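Local coordinates for Lmo0135 protein (Listeria monocytogenes EGD-e, PDB 5ISU), which probably binds peptides outside the cell as the substrate-binding component of an ABC transporter, at residues S304-T307 / E308-Y312. Residues are numbered along the deposited sequence; the frame is centred on the assembly and turned at random.
Sequences SFLT and ENTKY
Thr307 and Asn309 both turn their side chains back over their own backbone: OG1 of Thr307 (chi1 48°) and CG of Asn309 (chi1 58°) each sit between the backbone N and the carbonyl carbon, which brings hydroxyl and amide together two residues apart. Thr307 OG1 gives its proton to Asn309 OD1 in a hydrogen bond modelled at 2.5 Å, a shortness that should carry little weight, the two side chains crossing at a slant. Between the two threonines the main chain makes a type I beta turn from Thr307 to Thr310, closed by Thr310 N bonding to Thr307 O at 3.2 Å; the N-H...O angle is 160°, although the donor stands well above the carbonyl plane. Thr310 turns its own hydroxyl toward the same corner, with OG1 3.5 Å from Thr307 OG1. Both hydroxyls bond to Tyr409 OH, Thr310 OG1 also to Gly403 O, while ND2 of Asn309 bonds to Asn404 OD1. Glu308 leaves the turn as an extended chain and forms a salt bridge with Lys300. On the apolar side, Leu306 CD2 lies 4.2 Å from the methyl CG2 of Thr310, and Leu306 CD1 lies 4.3 Å from Lys311 O, a loose contact. Just before the turn, Ser304 OG accepts from Leu306 N at 3.0 Å, an ST turn. In this loop between strand 299-301 and helix 324-334, Thr307 OG1 is thus bonded both within the turn and beyond it, Thr310 OG1 finds its partners outside the turn, and the grip on both ends of the Asn309 amide should fix its orientation.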
loop_
_atom_site.group_PDB
_atom_site.type_symbol
_atom_site.label_atom_id
_atom_site.label_comp_id
_atom_site.label_asym_id
_atom_site.label_seq_id
_atom_site.Cartn_x
_atom_site.Cartn_y
_atom_site.Cartn_z
ATOM N N SER A 304 -14.046 -8.671 -4.933
ATOM C CA SER A 304 -13.797 -7.510 -5.760
ATOM C C SER A 304 -12.311 -7.307 -6.021
ATOM O O SER A 304 -11.470 -7.793 -5.255
ATOM C CB SER A 304 -14.305 -6.271 -5.059
ATOM O OG SER A 304 -13.947 -5.128 -5.806
ATOM N N PHE A 305 -11.985 -6.561 -7.087
ATOM C CA PHE A 305 -10.584 -6.227 -7.389
ATOM C C PHE A 305 -10.072 -5.139 -6.409
ATOM O O PHE A 305 -8.869 -4.918 -6.271
ATOM C CB PHE A 305 -10.389 -5.813 -8.860
ATOM C CG PHE A 305 -10.862 -4.439 -9.172
ATOM C CD1 PHE A 305 -10.044 -3.342 -8.929
ATOM C CD2 PHE A 305 -12.115 -4.224 -9.715
ATOM C CE1 PHE A 305 -10.475 -2.049 -9.220
ATOM C CE2 PHE A 305 -12.548 -2.936 -10.004
ATOM C CZ PHE A 305 -11.727 -1.850 -9.753
ATOM N N LEU A 306 -11.003 -4.485 -5.728
ATOM C CA LEU A 306 -10.708 -3.511 -4.708
ATOM C C LEU A 306 -10.606 -4.187 -3.343
ATOM O O LEU A 306 -11.345 -5.138 -3.082
ATOM C CB LEU A 306 -11.888 -2.562 -4.588
ATOM C CG LEU A 306 -12.330 -1.731 -5.772
ATOM C CD1 LEU A 306 -13.501 -0.898 -5.308
ATOM C CD2 LEU A 306 -11.189 -0.839 -6.221
ATOM N N THR A 307 -9.738 -3.667 -2.473
ATOM C CA THR A 307 -9.635 -4.137 -1.084
ATOM C C THR A 307 -10.757 -3.503 -0.261
ATOM O O THR A 307 -11.381 -2.537 -0.705
ATOM C CB THR A 307 -8.252 -3.835 -0.464
ATOM O OG1 THR A 307 -7.882 -2.466 -0.722
ATOM C CG2 THR A 307 -7.207 -4.771 -1.054
ATOM N N GLU A 308 -11.002 -4.035 0.936
ATOM C CA GLU A 308 -12.133 -3.580 1.789
ATOM C C GLU A 308 -12.094 -2.158 2.312
ATOM O O GLU A 308 -13.127 -1.607 2.661
ATOM C CB GLU A 308 -12.318 -4.517 2.976
ATOM C CG GLU A 308 -12.684 -5.943 2.575
ATOM C CD GLU A 308 -13.075 -6.819 3.765
ATOM O OE1 GLU A 308 -12.986 -6.367 4.945
ATOM O OE2 GLU A 308 -13.489 -7.966 3.511
ATOM N N ASN A 309 -10.891 -1.607 2.426
ATOM C CA ASN A 309 -10.687 -0.229 2.881
ATOM C C ASN A 309 -11.071 0.817 1.838
ATOM O O ASN A 309 -11.230 1.992 2.176
ATOM C CB ASN A 309 -9.195 0.010 3.193
ATOM C CG ASN A 309 -8.296 -0.259 1.976
ATOM O OD1 ASN A 309 -8.207 -1.400 1.498
ATOM N ND2 ASN A 309 -7.613 0.786 1.484
ATOM N N THR A 310 -11.179 0.412 0.574
ATOM C CA THR A 310 -11.419 1.376 -0.503
ATOM C C THR A 310 -12.875 1.739 -0.642
ATOM O O THR A 310 -13.707 0.852 -0.764
ATOM C CB THR A 310 -10.946 0.808 -1.849
ATOM O OG1 THR A 310 -9.569 0.412 -1.752
ATOM C CG2 THR A 310 -11.107 1.838 -2.958
ATOM N N LYS A 311 -13.188 3.035 -0.688
ATOM C CA LYS A 311 -14.583 3.462 -0.864
ATOM C C LYS A 311 -15.278 2.770 -2.016
ATOM O O LYS A 311 -14.699 2.580 -3.083
ATOM C CB LYS A 311 -14.757 4.966 -1.055
ATOM C CG LYS A 311 -14.805 5.747 0.231
ATOM C CD LYS A 311 -15.520 7.070 0.055
ATOM C CE LYS A 311 -14.889 7.959 -1.000
ATOM N NZ LYS A 311 -15.629 9.254 -1.040
ATOM N N TYR A 312 -16.537 2.413 -1.759
ATOM C CA TYR A 312 -17.425 1.760 -2.714
ATOM C C TYR A 312 -17.114 0.275 -2.918
ATOM O O TYR A 312 -17.669 -0.376 -3.812
ATOM C CB TYR A 312 -17.499 2.556 -4.028
ATOM C CG TYR A 312 -17.688 4.048 -3.767
ATOM C CD1 TYR A 312 -18.753 4.513 -3.002
ATOM C CD2 TYR A 312 -16.797 4.983 -4.275
ATOM C CE1 TYR A 312 -18.928 5.865 -2.754
ATOM C CE2 TYR A 312 -16.962 6.347 -4.041
ATOM C CZ TYR A 312 -18.020 6.784 -3.273
ATOM O OH TYR A 312 -18.172 8.127 -3.037
#